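Papain-like protease (Human betacoronavirus 2c EMC/2012, PDB 4RNA) is a zinc-containing cysteine protease that probably cleaves the viral polyprotein and, like its relatives, may remove ubiquitin and ISG15 from host proteins. Local coordinates at residues 8-11 / 17-20; 20-25 / 29-34; 93-98 / 160-165; 187-192 / 218-223; 194-199 / 228-233. One frame throughout, in Å; residues are numbered along the deposited sequence.

Contact 1 (8-11 / 17-20); sequences VLVT and FRTV
The hairpin that opens the N-terminal ubiquitin-like domain of this protease joins V8 and V10 of strand 5-11 to V20 and R18 of strand 18-23. It illustrates the antiparallel ladder well. In the first hydrogen-bonded pair V8 N gives to V20 O at 2.9 Å, and V20 N gives back to V8 O. In the second, V10 N gives to R18 O at 2.7 Å, and R18 N returns a longer bond to V10 O. L9 and T19 form the non-hydrogen-bonded pair between them, and on their face of the sheet L9 CD2 sits 3.3 Å from T19 OG1.

The other face carries V8, V10, R18 and V20. Here V10 CG2 meets V20 CG2 at 4.0 Å, while R18 holds its CG between its own N and carbonyl carbon (chi1 62°) and then extends past V10. Its NE makes a salt bridge with E66, and its guanidinium makes a cation-pi contact with Y226 of the second subunit.

Near the turn, T11 and F17 lie side by side. T11 CB stands over one face of the F17 ring, displaced toward the rim and 3.8 Å from the centroid, a CH-pi contact. With T11 OG1 anti to its own nitrogen (chi1 -178°), T11 CG2 comes 3.5 Å from F17 CE2, and the hydroxyl instead meets backbone atoms of D13, G14 and N16. The chemistry thus divides the work: paired peptides set the alignment, the valines and the chain of R18 give one face its apolar contacts, and T11 ties the turn to the strand end.

Contact 2 (20-25 / 29-34); sequences VVLNNK and RSQLGC
Strand 20-23 passes the last turn of the short helix 28-31 without pairing with it, the closest alpha carbons being those of L22 and Q31, 7.0 Å apart. What joins them is a glutamine amide that imitates a strand neighbour. Q31 stretches out beyond CG, and this carries its amide to the backbone of N23. There N23 N donates to Q31 OE1 at 2.9 Å, nearly straight at 168° and aimed at a lone pair in the plane of the side-chain carbonyl. Q31 NE2 donates to N23 O at 2.8 Å; the acceptor lies close to the glutamine's amide plane, but the donor stands above the plane of the peptide carbonyl.

Two bonds to one residue fix the rotation of the Q31 amide, and N26 O takes a further bond from NE2. Stacked on this group is the side-chain amide of N23, the two planes only 12° apart. N23 can fold back in this way because its CG sits between its N and carbonyl carbon (chi1 63°). Its OD1 is turned to the chain ahead, accepting from N26 N and facing K25 N in an Asx-turn geometry, although that second contact is doubtfully short.

The apolar part is looser. L22 CD2 rests 3.7 Å from Q31 CB, and V20 CG1 approaches L32 CD1 at 4.2 Å.

L32, the first residue beyond the helix, also packs on V10, and L22 packs on V8, both of strand 5-11. Helix 28-31 therefore lies against the hairpin of strands 5-11 and 18-23, tethered elsewhere by a salt bridge from R29 to D44.

Contact 3 (93-98 / 160-165); sequences HGWKMV and CTFGAP
W95 slides its six-membered ring past the phenyl ring of F162, the two overlapping very little. The planes are nearly parallel, 20° apart, but the centroids stand 5.4 Å from each other, so this is a much displaced pair and not a full stack. W95 CZ2 reaches F162 CE1 at 3.3 Å, a close carbon-carbon approach, and W95 NE1 lies 3.8 Å from F162 CZ. The indole N-H is spent on D110 OD2, a bond that holds the tryptophan's rotation while the phenyl passes by.

Both residues belong to loops around the helices of the thumb of this papain-like fold. F162 occupies the second position of a type II turn from T161 to A164, closed by A164 N to T161 O at 3.1 Å, with G163 at the third position in a left-handed conformation. CG of F162 points anti to the backbone nitrogen (chi1 -174°), which throws the ring out of the turn to W95 and against L88 and A91 of helix 81-92. W95 in turn leans on I151 and M155 of helix 148-158. It also touches N112, next to C113, a modified cysteine in this crystal and, by family, probably the nucleophile.

Contact 4 (187-192 / 218-223); sequences MVWREW and EDLRAR
Carbon contacts carry this meeting of strand and helix, and W189 and L220 make the tighter of the two. The far corner of the indole reaches the leucine: W189 CH2 and CZ2 each lie 3.8 Å from L220 CD1, the side chains crossing at about a right angle. L220 turns its CG anti to its nitrogen and offers CD1 to the tryptophan. Further along, W192 CH2 meets R223 CD at 4.0 Å and CG slightly farther away. Here too the side chains cross nearly perpendicularly. R223 runs extended as far as CD and then bends (chi3 69°), so that its methylenes make the contact and the guanidinium plane stands 79° from that of the indole.

A second kind of approach involves the helix backbone, with L220 O 3.5 Å from W189 CH2, a carbon of the ring.

The setting is the fingers of the protease, where strand 186-193 belongs to a twisted antiparallel sheet and helix 217-221 leads into strand 224-227, which is separated from strand 186-193 in that sheet by strand 233-242. The touching pieces run almost in the same direction, their end-to-end lines 10° apart.

Polar and aromatic partners also surround the tryptophans, from their own strand and from strand 233-242. W189 NE1 gives a weak hydrogen bond to M187 SD at 3.5 Å, with M187 CE in plane at the edge of the ring, and R236 makes a cation-pi contact with the same indole. W192 has R190 O in plane at its edge and meets the ring of H235; its side chain lies about 9 Å from the zinc ion.

Contact 5 (194-199 / 228-233); sequences NVCGIK and CQCGGE. With ZN (zinc ion), chain B.
The SG of C230 is gripped from two sides, by the zinc ion at 2.3 Å and by G232 N, which donates to it at 3.3 Å. Across the metal, C196 SG binds at 2.2 Å and C228 SG at 2.4 Å, and C193 supplies the fourth thiolate of a Cys4 site. The shared ion draws the two segments together: C196 SG comes within 3.5 Å of C230 CB and 3.8 Å of C228 SG, a spacing that reflects a shared metal ion and not a disulfide.

The two halves of the site differ. C193 and C196 form a CxxC knuckle, while C228 and C230 sit in a type I turn from C228 to G231 that is closed by G231 N to C228 O. C228 SG lies anti to its nitrogen (chi1 -171°), and C230 SG sits between its nitrogen and carbonyl carbon (chi1 64°), so both sulfurs of one short turn face the ion. C230 N also points at C228 SG, nearly straight but long and weak at 3.7 Å. Such N-H groups would tend to ease the negative charge on the thiolates.

At the flank a water donates to E233 O at 3.0 Å and lies doubtfully close to N194 N. The first knuckle connects strands 186-193 and 197-204, with a classic beta bulge at C196 and G197 opposite C193; the second connects strands 224-227 and 233-242, so the zinc clasps the tips of two hairpins of one sheet.

Overall arrangement
Contacts 1, 2 and 3 follow one another along the chain, whereas the segments of contacts 4 and 5 alternate. Contacts 1 and 2 share V20 and strand 18-23, with centres 11 Å apart, and build one end of the molecule, the ubiquitin-like domain. Contact 3 lies in the thumb, its centre 31 Å from that of contact 1 and 39 Å from that of contact 4. At the far end contacts 4 and 5, centres 17 Å apart, meet through neighbouring strands 186-193 and 197-204 of the fingers. Some 69 Å separates the centres of contacts 2 and 5, yet in the dimer the hairpin of contact 1 packs on strand 224-227 of the second subunit's fingers.

Contact 1 (8-11 / 17-20)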
# COMPACT_ATOMS: atom_id res chain seq x y z
N VAL A 8 -18.07 -11.94 -26.93
CA VAL A 8 -18.08 -11.93 -25.45
C VAL A 8 -18.32 -10.50 -25.04
O VAL A 8 -18.00 -9.58 -25.80
CB VAL A 8 -16.74 -12.36 -24.85
CG1 VAL A 8 -16.53 -13.88 -25.00
CG2 VAL A 8 -15.58 -11.56 -25.44
N LEU A 9 -18.82 -10.34 -23.82
CA LEU A 9 -19.03 -8.98 -23.28
C LEU A 9 -17.91 -8.78 -22.25
O LEU A 9 -17.72 -9.58 -21.31
CB LEU A 9 -20.41 -8.85 -22.59
CG LEU A 9 -21.65 -8.96 -23.52
CD1 LEU A 9 -22.95 -8.95 -22.70
CD2 LEU A 9 -21.71 -7.89 -24.57
N VAL A 10 -17.18 -7.73 -22.44
CA VAL A 10 -16.03 -7.44 -21.62
C VAL A 10 -16.33 -6.29 -20.67
O VAL A 10 -16.76 -5.19 -21.11
CB VAL A 10 -14.80 -7.21 -22.53
CG1 VAL A 10 -13.60 -6.83 -21.70
CG2 VAL A 10 -14.46 -8.58 -23.24
N THR A 11 -16.01 -6.46 -19.39
CA THR A 11 -16.25 -5.34 -18.46
C THR A 11 -15.10 -5.25 -17.43
O THR A 11 -14.40 -6.24 -17.17
CB THR A 11 -17.65 -5.53 -17.75
OG1 THR A 11 -17.95 -4.46 -16.87
CG2 THR A 11 -17.56 -6.84 -16.80
N PHE A 17 -20.17 -2.59 -20.61
CA PHE A 17 -19.77 -3.78 -21.36
C PHE A 17 -19.44 -3.41 -22.79
O PHE A 17 -20.10 -2.52 -23.37
CB PHE A 17 -20.83 -4.89 -21.32
CG PHE A 17 -21.10 -5.42 -19.95
CD1 PHE A 17 -21.94 -4.75 -19.09
CD2 PHE A 17 -20.49 -6.62 -19.49
CE1 PHE A 17 -22.22 -5.20 -17.82
CE2 PHE A 17 -20.78 -7.07 -18.20
CZ PHE A 17 -21.62 -6.39 -17.36
N ARG A 18 -18.38 -4.00 -23.32
CA ARG A 18 -18.12 -3.91 -24.76
C ARG A 18 -18.10 -5.25 -25.34
O ARG A 18 -17.64 -6.26 -24.68
CB ARG A 18 -16.83 -3.15 -25.13
CG ARG A 18 -15.59 -3.76 -24.62
CD ARG A 18 -14.33 -3.15 -25.23
NE ARG A 18 -13.18 -3.55 -24.39
CZ ARG A 18 -12.03 -4.04 -24.83
NH1 ARG A 18 -11.84 -4.23 -26.12
NH2 ARG A 18 -11.08 -4.32 -23.95
N THR A 19 -18.62 -5.29 -26.56
CA THR A 19 -18.65 -6.54 -27.28
C THR A 19 -17.35 -6.75 -28.05
O THR A 19 -16.92 -5.93 -28.81
CB THR A 19 -19.84 -6.70 -28.24
OG1 THR A 19 -21.03 -6.49 -27.49
CG2 THR A 19 -19.79 -8.16 -28.86
N VAL A 20 -16.73 -7.92 -27.84
CA VAL A 20 -15.48 -8.21 -28.53
C VAL A 20 -15.68 -9.54 -29.24
O VAL A 20 -16.21 -10.47 -28.65
CB VAL A 20 -14.27 -8.27 -27.53
CG1 VAL A 20 -12.98 -8.67 -28.26
CG2 VAL A 20 -14.08 -6.88 -26.87

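Contact 2 (20-25 / 29-34)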
# COMPACT_ATOMS: atom_id res chain seq x y z
N VAL A 20 -16.73 -7.92 -27.84
CA VAL A 20 -15.48 -8.21 -28.53
C VAL A 20 -15.68 -9.54 -29.24
O VAL A 20 -16.21 -10.47 -28.65
CB VAL A 20 -14.27 -8.27 -27.53
CG1 VAL A 20 -12.98 -8.67 -28.26
CG2 VAL A 20 -14.08 -6.88 -26.87
N VAL A 21 -15.24 -9.62 -30.50
CA VAL A 21 -15.30 -10.88 -31.26
C VAL A 21 -13.93 -11.60 -31.19
O VAL A 21 -12.90 -10.98 -31.51
CB VAL A 21 -15.68 -10.58 -32.73
CG1 VAL A 21 -15.59 -11.85 -33.58
CG2 VAL A 21 -17.07 -9.96 -32.80
N LEU A 22 -13.92 -12.85 -30.76
CA LEU A 22 -12.70 -13.61 -30.62
C LEU A 22 -12.71 -14.87 -31.54
O LEU A 22 -13.79 -15.35 -31.90
CB LEU A 22 -12.62 -14.10 -29.17
CG LEU A 22 -12.60 -12.92 -28.14
CD1 LEU A 22 -12.77 -13.48 -26.74
CD2 LEU A 22 -11.25 -12.24 -28.20
N ASN A 23 -11.53 -15.41 -31.86
CA ASN A 23 -11.44 -16.72 -32.60
C ASN A 23 -11.08 -17.77 -31.62
O ASN A 23 -10.73 -17.44 -30.48
CB ASN A 23 -10.38 -16.71 -33.71
CG ASN A 23 -8.96 -16.51 -33.20
OD1 ASN A 23 -8.41 -17.30 -32.42
ND2 ASN A 23 -8.36 -15.47 -33.64
N ASN A 24 -11.10 -19.01 -32.08
CA ASN A 24 -10.68 -20.12 -31.24
C ASN A 24 -9.28 -20.61 -31.60
O ASN A 24 -8.95 -21.75 -31.33
CB ASN A 24 -11.73 -21.25 -31.18
CG ASN A 24 -11.82 -22.06 -32.47
OD1 ASN A 24 -11.32 -21.64 -33.52
ND2 ASN A 24 -12.48 -23.22 -32.40
N LYS A 25 -8.48 -19.75 -32.23
CA LYS A 25 -7.08 -20.07 -32.57
C LYS A 25 -6.14 -19.67 -31.40
O LYS A 25 -5.52 -20.53 -30.76
CB LYS A 25 -6.59 -19.37 -33.87
CG LYS A 25 -7.57 -19.25 -35.04
CD LYS A 25 -6.89 -18.87 -36.38
CE LYS A 25 -7.75 -17.99 -37.29
NZ LYS A 25 -9.24 -18.02 -37.07
N ARG A 29 -5.38 -14.15 -23.69
CA ARG A 29 -4.26 -13.22 -23.51
C ARG A 29 -3.78 -12.59 -24.82
O ARG A 29 -3.71 -11.35 -24.94
CB ARG A 29 -3.10 -13.90 -22.78
CG ARG A 29 -1.96 -12.88 -22.57
CD ARG A 29 -0.59 -13.50 -22.28
NE ARG A 29 -0.66 -14.44 -21.18
CZ ARG A 29 -0.20 -14.18 -19.96
NH1 ARG A 29 0.36 -12.99 -19.68
NH2 ARG A 29 -0.25 -15.14 -19.03
N SER A 30 -3.51 -13.42 -25.83
CA SER A 30 -3.05 -12.89 -27.13
C SER A 30 -4.09 -12.04 -27.82
O SER A 30 -3.75 -11.05 -28.48
CB SER A 30 -2.67 -14.00 -28.11
OG SER A 30 -2.01 -15.03 -27.40
N GLN A 31 -5.37 -12.40 -27.66
CA GLN A 31 -6.43 -11.64 -28.35
C GLN A 31 -6.88 -10.39 -27.63
O GLN A 31 -7.32 -9.37 -28.28
CB GLN A 31 -7.62 -12.60 -28.55
CG GLN A 31 -7.27 -13.77 -29.49
CD GLN A 31 -8.51 -14.47 -30.01
OE1 GLN A 31 -9.30 -13.89 -30.79
NE2 GLN A 31 -8.75 -15.65 -29.51
N LEU A 32 -6.81 -10.44 -26.31
CA LEU A 32 -7.54 -9.43 -25.48
C LEU A 32 -6.72 -8.97 -24.27
O LEU A 32 -6.43 -7.80 -24.11
CB LEU A 32 -8.86 -10.06 -25.05
CG LEU A 32 -9.96 -9.35 -24.31
CD1 LEU A 32 -10.37 -8.07 -25.07
CD2 LEU A 32 -11.12 -10.38 -24.08
N GLY A 33 -6.32 -9.89 -23.41
CA GLY A 33 -5.52 -9.46 -22.25
C GLY A 33 -5.80 -10.44 -21.14
O GLY A 33 -6.32 -11.53 -21.44
N CYS A 34 -5.49 -10.05 -19.90
CA CYS A 34 -5.70 -10.88 -18.71
C CYS A 34 -7.19 -10.83 -18.39
O CYS A 34 -7.75 -9.75 -18.16
CB CYS A 34 -4.92 -10.32 -17.52
SG CYS A 34 -5.23 -11.34 -16.05

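Contact 3 (93-98 / 160-165)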
# COMPACT_ATOMS: atom_id res chain seq x y z
N HIS A 93 -13.18 -16.06 -0.65
CA HIS A 93 -14.44 -16.81 -0.74
C HIS A 93 -14.48 -18.05 0.10
O HIS A 93 -15.53 -18.44 0.58
CB HIS A 93 -14.78 -17.16 -2.19
CG HIS A 93 -16.12 -16.67 -2.58
ND1 HIS A 93 -16.30 -15.78 -3.58
CD2 HIS A 93 -17.37 -16.87 -2.00
CE1 HIS A 93 -17.61 -15.46 -3.66
NE2 HIS A 93 -18.26 -16.14 -2.69
N GLY A 94 -13.34 -18.68 0.30
CA GLY A 94 -13.30 -19.83 1.19
C GLY A 94 -13.11 -19.47 2.67
O GLY A 94 -12.81 -20.32 3.48
N TRP A 95 -13.23 -18.20 3.04
CA TRP A 95 -13.20 -17.89 4.46
C TRP A 95 -14.60 -17.96 5.06
O TRP A 95 -15.58 -18.04 4.31
CB TRP A 95 -12.59 -16.49 4.63
CG TRP A 95 -11.08 -16.45 4.47
CD1 TRP A 95 -10.19 -17.54 4.33
CD2 TRP A 95 -10.24 -15.26 4.48
NE1 TRP A 95 -8.88 -17.09 4.24
CE2 TRP A 95 -8.84 -15.72 4.31
CE3 TRP A 95 -10.51 -13.88 4.59
CZ2 TRP A 95 -7.76 -14.82 4.30
CZ3 TRP A 95 -9.40 -13.00 4.58
CH2 TRP A 95 -8.08 -13.45 4.43
N LYS A 96 -14.72 -17.83 6.38
CA LYS A 96 -16.05 -17.85 7.02
C LYS A 96 -16.23 -16.75 8.12
O LYS A 96 -15.37 -16.60 9.00
CB LYS A 96 -16.30 -19.25 7.58
CG LYS A 96 -17.64 -19.43 8.28
CD LYS A 96 -17.76 -20.84 8.81
CE LYS A 96 -19.10 -21.03 9.50
NZ LYS A 96 -19.19 -22.47 9.92
N MET A 97 -17.35 -16.02 8.02
CA MET A 97 -17.87 -15.10 9.05
C MET A 97 -18.88 -15.85 9.90
O MET A 97 -19.76 -16.53 9.36
CB MET A 97 -18.69 -13.96 8.46
CG MET A 97 -17.98 -13.11 7.42
SD MET A 97 -16.67 -12.10 8.12
CE MET A 97 -17.40 -11.11 9.42
N VAL A 98 -18.75 -15.72 11.22
CA VAL A 98 -19.70 -16.33 12.19
C VAL A 98 -20.29 -15.14 12.94
O VAL A 98 -19.69 -14.05 12.93
CB VAL A 98 -18.98 -17.28 13.17
CG1 VAL A 98 -18.71 -18.62 12.48
CG2 VAL A 98 -17.69 -16.64 13.71
N CYS A 160 -2.38 -6.14 0.94
CA CYS A 160 -2.19 -7.35 1.73
C CYS A 160 -1.94 -8.51 0.81
O CYS A 160 -2.54 -8.61 -0.28
CB CYS A 160 -3.40 -7.61 2.67
SG CYS A 160 -3.89 -6.08 3.52
N THR A 161 -1.06 -9.39 1.25
CA THR A 161 -0.68 -10.55 0.46
C THR A 161 -1.42 -11.64 1.18
O THR A 161 -1.30 -11.76 2.40
CB THR A 161 0.88 -10.80 0.52
OG1 THR A 161 1.61 -9.59 0.23
CG2 THR A 161 1.28 -11.83 -0.45
N PHE A 162 -2.24 -12.37 0.45
CA PHE A 162 -3.00 -13.44 0.99
C PHE A 162 -2.07 -14.41 1.72
O PHE A 162 -1.08 -14.89 1.14
CB PHE A 162 -3.77 -14.15 -0.13
CG PHE A 162 -4.72 -15.20 0.37
CD1 PHE A 162 -5.99 -14.86 0.83
CD2 PHE A 162 -4.35 -16.53 0.41
CE1 PHE A 162 -6.87 -15.82 1.29
CE2 PHE A 162 -5.22 -17.50 0.88
CZ PHE A 162 -6.48 -17.14 1.33
N GLY A 163 -2.39 -14.67 2.99
CA GLY A 163 -1.68 -15.65 3.81
C GLY A 163 -0.56 -15.04 4.64
O GLY A 163 0.03 -15.71 5.47
N ALA A 164 -0.28 -13.76 4.48
CA ALA A 164 0.76 -13.11 5.24
C ALA A 164 0.15 -12.28 6.36
O ALA A 164 -0.88 -11.61 6.15
CB ALA A 164 1.53 -12.16 4.32
N PRO A 165 0.82 -12.24 7.53
CA PRO A 165 0.31 -11.36 8.61
C PRO A 165 0.46 -9.91 8.19
O PRO A 165 1.17 -9.65 7.25
CB PRO A 165 1.22 -11.67 9.80
CG PRO A 165 2.47 -12.24 9.16
CD PRO A 165 2.04 -12.97 7.93

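Contact 4 (187-192 / 218-223)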
# COMPACT_ATOMS: atom_id res chain seq x y z
N MET A 187 -11.34 19.35 15.58
CA MET A 187 -10.29 19.13 16.58
C MET A 187 -9.38 20.38 16.54
O MET A 187 -8.85 20.69 15.46
CB MET A 187 -9.54 17.85 16.24
CG MET A 187 -8.69 17.30 17.36
SD MET A 187 -7.72 15.90 16.72
CE MET A 187 -6.84 16.72 15.43
N VAL A 188 -9.25 21.11 17.67
CA VAL A 188 -8.36 22.30 17.69
C VAL A 188 -7.20 22.11 18.67
O VAL A 188 -7.43 22.00 19.86
CB VAL A 188 -9.13 23.59 18.01
CG1 VAL A 188 -8.25 24.81 17.78
CG2 VAL A 188 -10.40 23.68 17.16
N TRP A 189 -5.98 22.06 18.13
CA TRP A 189 -4.73 22.08 18.88
C TRP A 189 -4.23 23.49 19.00
O TRP A 189 -4.31 24.28 18.06
CB TRP A 189 -3.65 21.23 18.19
CG TRP A 189 -4.01 19.77 18.20
CD1 TRP A 189 -4.68 19.07 17.21
CD2 TRP A 189 -3.74 18.79 19.26
NE1 TRP A 189 -4.86 17.76 17.58
CE2 TRP A 189 -4.29 17.52 18.79
CE3 TRP A 189 -3.12 18.84 20.52
CZ2 TRP A 189 -4.21 16.35 19.54
CZ3 TRP A 189 -3.05 17.65 21.28
CH2 TRP A 189 -3.61 16.44 20.79
N ARG A 190 -3.77 23.84 20.19
CA ARG A 190 -3.14 25.13 20.36
C ARG A 190 -1.70 24.87 20.78
O ARG A 190 -1.40 23.99 21.67
CB ARG A 190 -3.90 26.03 21.35
CG ARG A 190 -3.25 27.40 21.60
CD ARG A 190 -4.21 28.29 22.40
NE ARG A 190 -5.34 28.67 21.57
CZ ARG A 190 -6.54 29.03 22.02
NH1 ARG A 190 -6.78 29.06 23.32
NH2 ARG A 190 -7.50 29.35 21.15
N GLU A 191 -0.81 25.61 20.11
CA GLU A 191 0.60 25.62 20.45
C GLU A 191 0.94 27.06 20.92
O GLU A 191 0.59 28.05 20.25
CB GLU A 191 1.42 25.21 19.22
CG GLU A 191 1.26 23.73 18.92
CD GLU A 191 2.19 23.18 17.84
OE1 GLU A 191 2.95 23.96 17.20
OE2 GLU A 191 2.17 21.93 17.63
N TRP A 192 1.59 27.20 22.07
CA TRP A 192 1.91 28.57 22.52
C TRP A 192 3.15 28.70 23.34
O TRP A 192 3.64 27.73 23.98
CB TRP A 192 0.70 29.24 23.22
CG TRP A 192 0.54 28.75 24.62
CD1 TRP A 192 0.96 29.37 25.81
CD2 TRP A 192 -0.04 27.46 25.04
NE1 TRP A 192 0.67 28.59 26.90
CE2 TRP A 192 0.08 27.42 26.51
CE3 TRP A 192 -0.60 26.35 24.37
CZ2 TRP A 192 -0.37 26.32 27.26
CZ3 TRP A 192 -1.04 25.24 25.12
CH2 TRP A 192 -0.98 25.24 26.54
N GLU A 218 -7.69 11.23 28.35
CA GLU A 218 -6.80 11.93 29.33
C GLU A 218 -5.46 12.25 28.73
O GLU A 218 -5.04 13.39 28.82
CB GLU A 218 -6.54 11.11 30.59
CG GLU A 218 -7.76 10.96 31.46
CD GLU A 218 -8.35 9.57 31.34
OE1 GLU A 218 -8.86 9.05 32.37
OE2 GLU A 218 -8.28 8.99 30.22
N ASP A 219 -4.78 11.25 28.13
CA ASP A 219 -3.48 11.53 27.45
C ASP A 219 -3.63 12.46 26.30
O ASP A 219 -2.80 13.36 26.12
CB ASP A 219 -2.73 10.28 27.08
CG ASP A 219 -2.31 9.48 28.32
OD1 ASP A 219 -1.96 10.14 29.33
OD2 ASP A 219 -2.33 8.20 28.33
N LEU A 220 -4.72 12.32 25.55
CA LEU A 220 -4.92 13.15 24.37
C LEU A 220 -5.02 14.59 24.74
O LEU A 220 -4.57 15.48 23.97
CB LEU A 220 -6.18 12.76 23.60
CG LEU A 220 -6.44 13.48 22.32
CD1 LEU A 220 -5.47 13.11 21.18
CD2 LEU A 220 -7.92 13.32 21.93
N ARG A 221 -5.63 14.84 25.89
CA ARG A 221 -5.99 16.21 26.30
C ARG A 221 -4.91 16.87 27.18
O ARG A 221 -4.99 18.05 27.57
CB ARG A 221 -7.32 16.16 27.07
CG ARG A 221 -8.54 15.88 26.19
CD ARG A 221 -9.73 15.61 27.11
NE ARG A 221 -10.96 15.40 26.34
CZ ARG A 221 -12.20 15.31 26.85
NH1 ARG A 221 -12.39 15.45 28.15
NH2 ARG A 221 -13.23 15.09 26.05
N ALA A 222 -3.92 16.10 27.55
CA ALA A 222 -2.86 16.62 28.45
C ALA A 222 -1.99 17.69 27.75
O ALA A 222 -1.85 17.70 26.53
CB ALA A 222 -1.96 15.48 28.96
N ARG A 223 -1.30 18.49 28.56
CA ARG A 223 -0.42 19.54 28.07
C ARG A 223 0.97 18.94 27.83
O ARG A 223 1.46 18.19 28.66
CB ARG A 223 -0.33 20.71 29.08
CG ARG A 223 0.48 21.92 28.57
CD ARG A 223 0.57 23.09 29.59
NE ARG A 223 1.41 22.74 30.74
CZ ARG A 223 0.97 22.68 32.00
NH1 ARG A 223 -0.29 23.00 32.29
NH2 ARG A 223 1.79 22.34 32.98

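Contact 5 (194-199 / 228-233)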
# COMPACT_ATOMS: atom_id res chain seq x y z
N ASN A 194 4.40 32.07 25.94
CA ASN A 194 3.90 33.26 26.64
C ASN A 194 4.67 34.48 26.19
O ASN A 194 4.17 35.61 26.31
CB ASN A 194 3.89 33.00 28.16
CG ASN A 194 2.92 31.86 28.52
OD1 ASN A 194 1.86 31.81 27.93
ND2 ASN A 194 3.32 30.91 29.41
N VAL A 195 5.82 34.24 25.56
CA VAL A 195 6.58 35.31 24.83
C VAL A 195 6.30 35.36 23.31
O VAL A 195 5.95 36.40 22.76
CB VAL A 195 8.12 35.20 25.14
CG1 VAL A 195 8.93 36.14 24.27
CG2 VAL A 195 8.40 35.46 26.63
N CYS A 196 6.41 34.22 22.63
CA CYS A 196 6.36 34.16 21.16
C CYS A 196 4.98 34.25 20.54
O CYS A 196 4.87 34.67 19.39
CB CYS A 196 7.12 32.91 20.63
SG CYS A 196 8.83 33.00 21.24
N GLY A 197 3.94 33.86 21.26
CA GLY A 197 2.60 33.87 20.68
C GLY A 197 1.95 32.49 20.55
O GLY A 197 2.45 31.46 21.07
N ILE A 198 0.83 32.47 19.83
CA ILE A 198 -0.09 31.32 19.82
C ILE A 198 -0.32 30.94 18.36
O ILE A 198 -0.53 31.83 17.55
CB ILE A 198 -1.49 31.67 20.41
CG1 ILE A 198 -1.40 32.06 21.88
CG2 ILE A 198 -2.49 30.54 20.17
CD1 ILE A 198 -2.60 32.82 22.41
N LYS A 199 -0.22 29.65 18.03
CA LYS A 199 -0.66 29.09 16.75
C LYS A 199 -1.72 28.01 16.99
O LYS A 199 -1.45 27.06 17.76
CB LYS A 199 0.49 28.43 15.99
CG LYS A 199 0.16 28.09 14.53
CD LYS A 199 -0.43 29.34 13.86
CE LYS A 199 -0.69 29.19 12.36
NZ LYS A 199 -1.89 28.34 12.10
N CYS A 228 11.28 26.29 23.85
CA CYS A 228 10.88 27.24 22.81
C CYS A 228 12.13 27.80 22.12
O CYS A 228 13.20 27.85 22.75
CB CYS A 228 10.00 28.36 23.33
SG CYS A 228 9.40 29.25 21.87
N GLN A 229 11.99 28.18 20.85
CA GLN A 229 13.06 28.86 20.12
C GLN A 229 13.51 30.21 20.75
O GLN A 229 14.60 30.69 20.47
CB GLN A 229 12.66 29.10 18.66
CG GLN A 229 11.41 29.93 18.46
CD GLN A 229 10.07 29.14 18.50
OE1 GLN A 229 10.00 27.86 18.74
NE2 GLN A 229 8.99 29.90 18.27
N CYS A 230 12.70 30.83 21.60
CA CYS A 230 13.16 32.06 22.28
C CYS A 230 14.11 31.75 23.44
O CYS A 230 14.65 32.68 24.10
CB CYS A 230 11.95 32.86 22.79
SG CYS A 230 11.03 31.91 24.07
N GLY A 231 14.32 30.47 23.75
CA GLY A 231 15.06 30.11 24.96
C GLY A 231 14.14 29.74 26.14
O GLY A 231 14.62 29.20 27.14
N GLY A 232 12.84 30.02 26.01
CA GLY A 232 11.88 29.67 27.07
C GLY A 232 11.23 28.31 26.85
O GLY A 232 11.91 27.33 26.46
N GLU A 233 9.91 28.25 27.11
CA GLU A 233 9.11 27.02 27.08
C GLU A 233 7.99 27.22 26.11
O GLU A 233 7.49 28.34 25.95
CB GLU A 233 8.42 26.79 28.42
CG GLU A 233 9.19 25.90 29.35
CD GLU A 233 8.47 25.75 30.70
OE1 GLU A 233 8.95 24.92 31.52
OE2 GLU A 233 7.42 26.42 30.95
ZN ZN B . 9.11 31.46 22.87
O HOH W 1 5.70 30.36 27.29